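Peridinin-chlorophyll A protein (Amphidinium carterae, PDB 2C9E) probably serves as a water-soluble light-harvesting antenna, capturing blue-green sunlight with the peridinin and chlorophyll a that it binds. Local coordinates at residues A187-M192 and G256-R261; K182-A187 and Y313-A318. One frame throughout, in Å; residues are numbered along the deposited sequence.

Interaction 1: residues A187-M192 and G256-R261; sequences ATYPIM and GLVAER. With PID (peridinin), chain J.
Tyr189 carries most of this contact, its CG anti to the backbone N (chi1 -168°) and its ring projecting onto the loop. The phenol OH donates to the carbonyl O of Ala259 at 2.7 Å, lying in that carbonyl's plane. Arg261 crosses one ring face: its CG stands over the centre, 3.8 Å from the ring centroid, in a CH-pi contact. Its guanidinium, tilted 38° from the ring plane, turns one face to the CD1-CE1 side, with Arg261 NH1 3.2 Å from Tyr189 CD1. Long and flexible, arginine can cover an aromatic ring while its charge stays at the surface. The next residue, Pro190, has no N-H to give, and the helix kinks here; Thr188 O receives both Ile191 N and Met192 N. In this all-helical fold, the end of helix 176-192 meets the loop between helices 234-251 and 261-276, whose Glu260 is the N-cap of the latter. Met192, bent at chi2 and chi3, lays CE over the rim of the Tyr189 face opposite Arg261 and puts SD 3.7 Å from Val258 CG1. The flexible side chain also fits against peridinin, Met192 CG lying 3.3 Å from the pigment's methyl CM8. The loop backbone grips the pigment's O5, which donates to Leu257 O at 2.8 Å and accepts a weak bond, bent to 118°, from Ala259 N; the small methyl of Ala259 suits a place so near this hydroxyl.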
# COMPACT_ATOMS: atom_id res chain seq x y z
N ALA A 187 24.87 -4.35 5.48
CA ALA A 187 25.21 -2.97 5.79
C ALA A 187 24.03 -2.14 6.34
O ALA A 187 24.24 -1.13 7.05
CB ALA A 187 25.79 -2.28 4.56
N THR A 188 22.81 -2.55 5.99
CA THR A 188 21.61 -1.81 6.42
C THR A 188 21.01 -2.31 7.73
O THR A 188 20.41 -1.53 8.46
CB THR A 188 20.54 -1.80 5.31
OG1 THR A 188 20.28 -3.14 4.84
CG2 THR A 188 20.99 -0.94 4.15
N TYR A 189 21.15 -3.60 8.04
CA TYR A 189 20.61 -4.12 9.30
C TYR A 189 21.01 -3.24 10.50
O TYR A 189 20.15 -2.88 11.33
CB TYR A 189 21.04 -5.58 9.54
CG TYR A 189 20.29 -6.23 10.68
CD1 TYR A 189 20.70 -6.08 12.02
CD2 TYR A 189 19.11 -6.95 10.43
CE1 TYR A 189 19.95 -6.62 13.08
CE2 TYR A 189 18.35 -7.49 11.46
CZ TYR A 189 18.76 -7.32 12.78
OH TYR A 189 17.96 -7.82 13.78
N PRO A 190 22.31 -2.86 10.63
CA PRO A 190 22.73 -2.01 11.77
C PRO A 190 22.12 -0.61 11.79
O PRO A 190 22.14 0.08 12.80
CB PRO A 190 24.24 -1.96 11.64
CG PRO A 190 24.56 -3.21 10.78
CD PRO A 190 23.46 -3.24 9.79
N ILE A 191 21.63 -0.17 10.66
CA ILE A 191 20.96 1.13 10.57
C ILE A 191 19.48 0.87 10.95
O ILE A 191 18.88 1.60 11.74
CB ILE A 191 21.05 1.67 9.12
CG1 ILE A 191 22.52 1.80 8.75
CG2 ILE A 191 20.29 2.97 9.01
CD1 ILE A 191 22.82 2.43 7.40
N MET A 192 18.90 -0.18 10.36
CA MET A 192 17.53 -0.58 10.63
C MET A 192 17.34 -0.81 12.12
O MET A 192 16.38 -0.28 12.71
CB MET A 192 17.21 -1.87 9.84
CG MET A 192 15.80 -2.43 9.98
SD MET A 192 15.52 -3.19 11.57
CE MET A 192 16.47 -4.71 11.30
N GLY A 256 10.64 -1.65 19.15
CA GLY A 256 10.84 -0.89 17.92
C GLY A 256 10.50 -1.62 16.64
O GLY A 256 10.76 -1.10 15.56
N LEU A 257 9.95 -2.82 16.77
CA LEU A 257 9.53 -3.65 15.64
C LEU A 257 10.66 -3.91 14.65
O LEU A 257 10.49 -3.91 13.43
CB LEU A 257 8.29 -3.05 14.90
CG LEU A 257 6.88 -2.90 15.54
CD1 LEU A 257 6.35 -4.20 16.18
CD2 LEU A 257 6.94 -1.93 16.62
N VAL A 258 11.83 -4.16 15.23
CA VAL A 258 13.06 -4.45 14.51
C VAL A 258 13.09 -5.91 14.03
O VAL A 258 13.05 -6.85 14.82
CB VAL A 258 14.26 -4.19 15.42
CG1 VAL A 258 15.51 -4.84 14.86
CG2 VAL A 258 14.47 -2.69 15.54
N ALA A 259 13.16 -6.06 12.73
CA ALA A 259 13.18 -7.38 12.11
C ALA A 259 14.34 -8.27 12.53
O ALA A 259 15.41 -7.78 12.92
CB ALA A 259 13.24 -7.22 10.59
N GLU A 260 14.12 -9.58 12.44
CA GLU A 260 15.18 -10.56 12.71
C GLU A 260 16.13 -10.52 11.49
O GLU A 260 15.72 -10.21 10.38
CB GLU A 260 14.56 -11.97 12.84
CG GLU A 260 15.16 -12.80 13.99
CD GLU A 260 14.10 -13.56 14.75
OE1 GLU A 260 13.31 -14.25 14.08
OE2 GLU A 260 14.05 -13.46 16.01
N ARG A 261 17.40 -10.82 11.70
CA ARG A 261 18.40 -10.82 10.65
C ARG A 261 18.05 -11.62 9.36
O ARG A 261 18.20 -11.11 8.23
CB ARG A 261 19.70 -11.34 11.25
CG ARG A 261 20.80 -10.32 11.29
CD ARG A 261 21.96 -10.79 12.16
NE ARG A 261 22.00 -10.03 13.41
CZ ARG A 261 22.51 -8.81 13.55
NH1 ARG A 261 23.05 -8.18 12.50
NH2 ARG A 261 22.47 -8.22 14.75
C1 PID J . 17.96 1.92 -10.39
C2 PID J . 18.51 2.25 -11.78
C3 PID J . 17.57 1.67 -12.84
C4 PID J . 17.62 0.14 -12.68
C5 PID J . 16.92 -0.31 -11.40
C6 PID J . 17.24 0.58 -10.18
C7 PID J . 17.17 -0.05 -8.94
C8 PID J . 16.43 0.37 -7.83
C9 PID J . 16.39 -0.32 -6.62
C10 PID J . 17.03 -1.52 -6.31
C11 PID J . 15.68 0.02 -5.54
C12 PID J . 15.86 -0.90 -4.59
C13 PID J . 15.22 -0.90 -3.35
C14 PID J . 15.37 -1.84 -2.33
C15 PID J . 14.64 -1.66 -1.15
C16 PID J . 14.65 -2.50 -0.04
C17 PID J . 13.88 -2.20 1.08
C18 PID J . 13.84 -3.02 2.21
C19 PID J . 13.05 -2.76 3.33
C20 PID J . 13.02 -3.66 4.40
C21 PID J . 12.23 -3.52 5.54
C22 PID J . 12.26 -4.52 6.52
C23 PID J . 11.51 -4.47 7.59
C24 PID J . 10.73 -4.42 8.64
C25 PID J . 9.33 -5.06 8.64
C26 PID J . 8.31 -4.05 9.19
C27 PID J . 8.75 -3.46 10.54
C28 PID J . 10.12 -2.78 10.43
C29 PID J . 11.21 -3.74 9.93
C30 PID J . 6.68 -2.74 11.46
C31 PID J . 5.72 -1.62 11.87
CM1 PID J . 18.73 2.58 -9.25
CM2 PID J . 17.35 -1.76 -11.18
CM3 PID J . 15.41 -0.28 -11.67
CM4 PID J . 16.30 -3.04 -2.49
CM5 PID J . 11.38 -2.27 5.79
CM6 PID J . 8.89 -5.44 7.22
CM7 PID J . 9.33 -6.31 9.52
CM8 PID J . 12.50 -2.95 9.75
O1 PID J . 16.54 1.84 -10.25
O2 PID J . 17.96 2.04 -14.16
O3 PID J . 17.74 -2.18 -7.07
O4 PID J . 16.70 -1.88 -5.03
O5 PID J . 11.42 -4.75 10.91
O6 PID J . 7.86 -2.39 10.89
O7 PID J . 6.39 -3.92 11.64

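Interaction 2: residues K182-A187 and Y313-A318; sequences KKFSEA and YETFVA. With DGD (digalactosyl diacyl glycerol (dgdg)), chain K.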
# COMPACT_ATOMS: atom_id res chain seq x y z
N LYS A 182 22.85 -9.67 -0.02
CA LYS A 182 23.30 -9.98 1.32
C LYS A 182 24.23 -8.87 1.86
O LYS A 182 24.20 -8.56 3.04
CB LYS A 182 24.07 -11.32 1.36
CG LYS A 182 24.46 -11.77 2.79
CD LYS A 182 25.38 -13.00 2.75
CE LYS A 182 25.35 -13.81 4.05
NZ LYS A 182 26.00 -15.18 3.87
N LYS A 183 25.05 -8.27 1.01
CA LYS A 183 25.95 -7.23 1.53
C LYS A 183 25.08 -6.06 1.92
O LYS A 183 25.27 -5.46 2.97
CB LYS A 183 26.94 -6.75 0.47
CG LYS A 183 27.65 -7.85 -0.29
CD LYS A 183 29.09 -8.05 0.18
CE LYS A 183 29.14 -8.70 1.56
NZ LYS A 183 28.87 -10.20 1.52
N PHE A 184 24.14 -5.73 1.04
CA PHE A 184 23.23 -4.63 1.30
C PHE A 184 22.51 -4.94 2.62
O PHE A 184 22.41 -4.08 3.48
CB PHE A 184 22.23 -4.49 0.16
CG PHE A 184 21.18 -3.45 0.42
CD1 PHE A 184 21.49 -2.09 0.39
CD2 PHE A 184 19.85 -3.83 0.69
CE1 PHE A 184 20.52 -1.12 0.62
CE2 PHE A 184 18.87 -2.86 0.93
CZ PHE A 184 19.19 -1.50 0.89
N SER A 185 22.06 -6.18 2.79
CA SER A 185 21.39 -6.51 4.04
C SER A 185 22.34 -6.29 5.19
O SER A 185 22.00 -5.59 6.17
CB SER A 185 20.89 -7.95 4.04
OG SER A 185 19.78 -8.04 3.14
N GLU A 186 23.54 -6.86 5.08
CA GLU A 186 24.52 -6.70 6.14
C GLU A 186 24.86 -5.24 6.47
O GLU A 186 25.09 -4.91 7.65
CB GLU A 186 25.82 -7.47 5.81
CG GLU A 186 25.72 -9.03 6.00
CD GLU A 186 24.90 -9.49 7.26
OE1 GLU A 186 23.69 -9.14 7.37
OE2 GLU A 186 25.45 -10.21 8.13
N ALA A 187 24.87 -4.35 5.48
CA ALA A 187 25.21 -2.97 5.79
C ALA A 187 24.03 -2.14 6.34
O ALA A 187 24.24 -1.13 7.05
CB ALA A 187 25.79 -2.28 4.56
N TYR A 313 25.12 3.07 1.43
CA TYR A 313 24.82 3.55 0.09
C TYR A 313 25.73 2.86 -0.93
O TYR A 313 25.29 2.53 -2.06
CB TYR A 313 25.04 5.05 -0.01
CG TYR A 313 24.80 5.61 -1.41
CD1 TYR A 313 23.50 5.74 -1.92
CD2 TYR A 313 25.88 6.03 -2.22
CE1 TYR A 313 23.29 6.27 -3.19
CE2 TYR A 313 25.66 6.55 -3.50
CZ TYR A 313 24.37 6.67 -3.97
OH TYR A 313 24.13 7.23 -5.22
N GLU A 314 26.99 2.64 -0.57
CA GLU A 314 27.84 1.96 -1.52
C GLU A 314 27.27 0.57 -1.79
O GLU A 314 27.17 0.17 -2.95
CB GLU A 314 29.30 1.88 -1.03
CG GLU A 314 29.96 3.23 -0.91
CD GLU A 314 29.83 4.06 -2.18
OE1 GLU A 314 30.08 3.51 -3.28
OE2 GLU A 314 29.49 5.26 -2.10
N THR A 315 26.85 -0.17 -0.76
CA THR A 315 26.27 -1.49 -1.05
C THR A 315 24.99 -1.30 -1.85
O THR A 315 24.70 -2.12 -2.73
CB THR A 315 25.93 -2.32 0.23
OG1 THR A 315 24.94 -1.64 1.02
CG2 THR A 315 27.18 -2.55 1.08
N PHE A 316 24.24 -0.23 -1.58
CA PHE A 316 22.97 0.01 -2.31
C PHE A 316 23.28 0.20 -3.81
O PHE A 316 22.63 -0.42 -4.64
CB PHE A 316 22.24 1.25 -1.74
CG PHE A 316 21.04 1.69 -2.56
CD1 PHE A 316 19.86 0.94 -2.57
CD2 PHE A 316 21.10 2.87 -3.34
CE1 PHE A 316 18.75 1.36 -3.35
CE2 PHE A 316 20.03 3.30 -4.11
CZ PHE A 316 18.85 2.56 -4.12
N VAL A 317 24.26 1.04 -4.16
CA VAL A 317 24.63 1.20 -5.56
C VAL A 317 25.04 -0.17 -6.15
O VAL A 317 24.64 -0.52 -7.24
CB VAL A 317 25.81 2.22 -5.80
CG1 VAL A 317 26.09 2.34 -7.32
CG2 VAL A 317 25.45 3.63 -5.28
N ALA A 318 25.81 -0.94 -5.42
CA ALA A 318 26.24 -2.25 -5.93
C ALA A 318 25.05 -3.16 -6.25
O ALA A 318 25.06 -3.86 -7.26
CB ALA A 318 27.18 -2.94 -4.93
C1A DGD K . 14.01 6.73 -2.16
C2A DGD K . 12.74 6.07 -1.61
C3A DGD K . 11.45 6.81 -2.01
C4A DGD K . 11.09 6.61 -3.49
C5A DGD K . 9.63 6.97 -3.77
C6A DGD K . 8.68 5.84 -4.23
C7A DGD K . 8.86 4.48 -3.57
C8A DGD K . 7.52 3.88 -3.04
C9A DGD K . 7.80 2.69 -2.08
CAA DGD K . 7.83 3.06 -0.61
CBA DGD K . 6.93 2.16 0.30
CCA DGD K . 6.37 0.84 -0.37
CDA DGD K . 4.86 1.00 -0.64
CEA DGD K . 4.17 -0.26 -1.06
CFA DGD K . 3.51 -1.10 0.06
CGA DGD K . 2.48 -2.09 -0.59
CHA DGD K . 1.46 -2.67 0.41
CIA DGD K . 0.76 -1.61 1.29
O1A DGD K . 14.09 7.98 -2.15
C1B DGD K . 18.16 5.46 -0.61
C2B DGD K . 19.49 4.68 -0.51
C3B DGD K . 19.87 4.38 0.94
C4B DGD K . 21.20 3.64 1.07
C5B DGD K . 21.42 3.11 2.50
C6B DGD K . 21.35 4.22 3.59
C7B DGD K . 20.71 3.70 4.87
C8B DGD K . 19.35 3.02 4.62
C9B DGD K . 18.94 2.19 5.85
CAB DGD K . 17.41 1.97 5.96
CBB DGD K . 17.04 1.13 7.16
CCB DGD K . 16.95 -0.36 6.88
CDB DGD K . 16.01 -0.73 5.74
CEB DGD K . 16.77 -0.87 4.39
CFB DGD K . 15.86 -0.36 3.30
CGB DGD K . 16.55 0.21 2.17
CHB DGD K . 16.81 1.67 2.34
CIB DGD K . 17.30 2.21 1.01
O1B DGD K . 17.17 5.10 0.07
O1G DGD K . 15.15 5.95 -2.05
C1G DGD K . 16.35 6.48 -2.59
C2G DGD K . 16.99 7.30 -1.46
O2G DGD K . 18.23 6.74 -0.98
C3G DGD K . 17.28 8.72 -1.96
O3G DGD K . 18.13 8.59 -3.12
C1D DGD K . 19.43 9.14 -2.97
C2D DGD K . 20.21 8.69 -4.21
O2D DGD K . 20.32 7.26 -4.23
C3D DGD K . 21.62 9.32 -4.14
O3D DGD K . 22.36 8.97 -5.31
C4D DGD K . 21.50 10.84 -4.05
O4D DGD K . 21.01 11.36 -5.29
C5D DGD K . 20.52 11.22 -2.92
O5D DGD K . 21.57 13.26 -2.45
C6D DGD K . 20.35 12.71 -2.90
O6D DGD K . 19.24 10.61 -3.09
C1E DGD K . 22.06 14.20 -3.42
C2E DGD K . 23.53 14.54 -3.09
O2E DGD K . 24.31 13.33 -3.05
C3E DGD K . 23.60 15.19 -1.69
O3E DGD K . 24.91 15.73 -1.48
C4E DGD K . 22.49 16.27 -1.47
O4E DGD K . 22.82 17.48 -2.15
C5E DGD K . 21.12 15.75 -1.97
O6E DGD K . 21.21 15.35 -3.35
C6E DGD K . 20.03 16.81 -1.79
O5E DGD K . 18.74 16.34 -2.15
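Phe184 and Thr315 mark the closest backbone approach, their CA atoms 5.0 Å apart, where segments 182-187 and 313-318 of helices 176-192 and 306-324 run nearly antiparallel (160°) with axes 8.6 Å apart. In this antiparallel pair, aromatic residues line a galactolipid pocket in the C-terminal half of the chain. Thr315 OG1 lies between its own backbone N and carbonyl carbon (chi1 62°), hydrogen-bonded to Ala312 O one turn back; it meets the Phe184 ring at the edge, 3.5 Å from CD1. The methyl CG2 rests on Ala187 CB at 3.8 Å, both short side chains that allow the helices to come together. Phe184 and Phe316 lie side by side and point the same way, and Phe184 CE1 packs 3.8 Å from Phe316 CB. Both rings border the galactolipid: Phe184 CZ meets acyl carbon CGB edge-on at 3.4 Å, while C2B of the same chain lies over a face of the Phe316 ring. Replacing Phe184 by an alanine is likely to open a gap beside Phe316 and deprive the lipid tail of part of its wall. Tyr313 turns away from the other helix, and its OH makes a very short hydrogen bond to galactose O3D, suiting tyrosine to the lipid's polar head. With no hydrogen bond between the segments, and the threonine hydroxyl satisfied within its own helix, adhesion here probably rests mainly on apolar fit, to which the lipid tail contributes.

Overall arrangement
Helix 176-192 serves both contacts, with Ala187 common to them and their centres 13 Å apart. Interaction 2 joins its middle to helix 306-324; interaction 1 joins its last turn to the loop 256-261. The carbonyl of the shared Ala187 accepts a hydrogen bond from Gln308. The centre of interaction 1 lies about 21 Å and that of interaction 2 about 25 Å from the chain's centre, on the same side. Both border the pocket of one galactolipid, which comes within about 3 Å of the Met192 side chain. Interaction 1 holds peridinin through its loop, Met192 staying about 8 Å from chlorophyll a, while the Phe316 side chain comes within about 3 Å of a peridinin and 4 Å of a chlorophyll a.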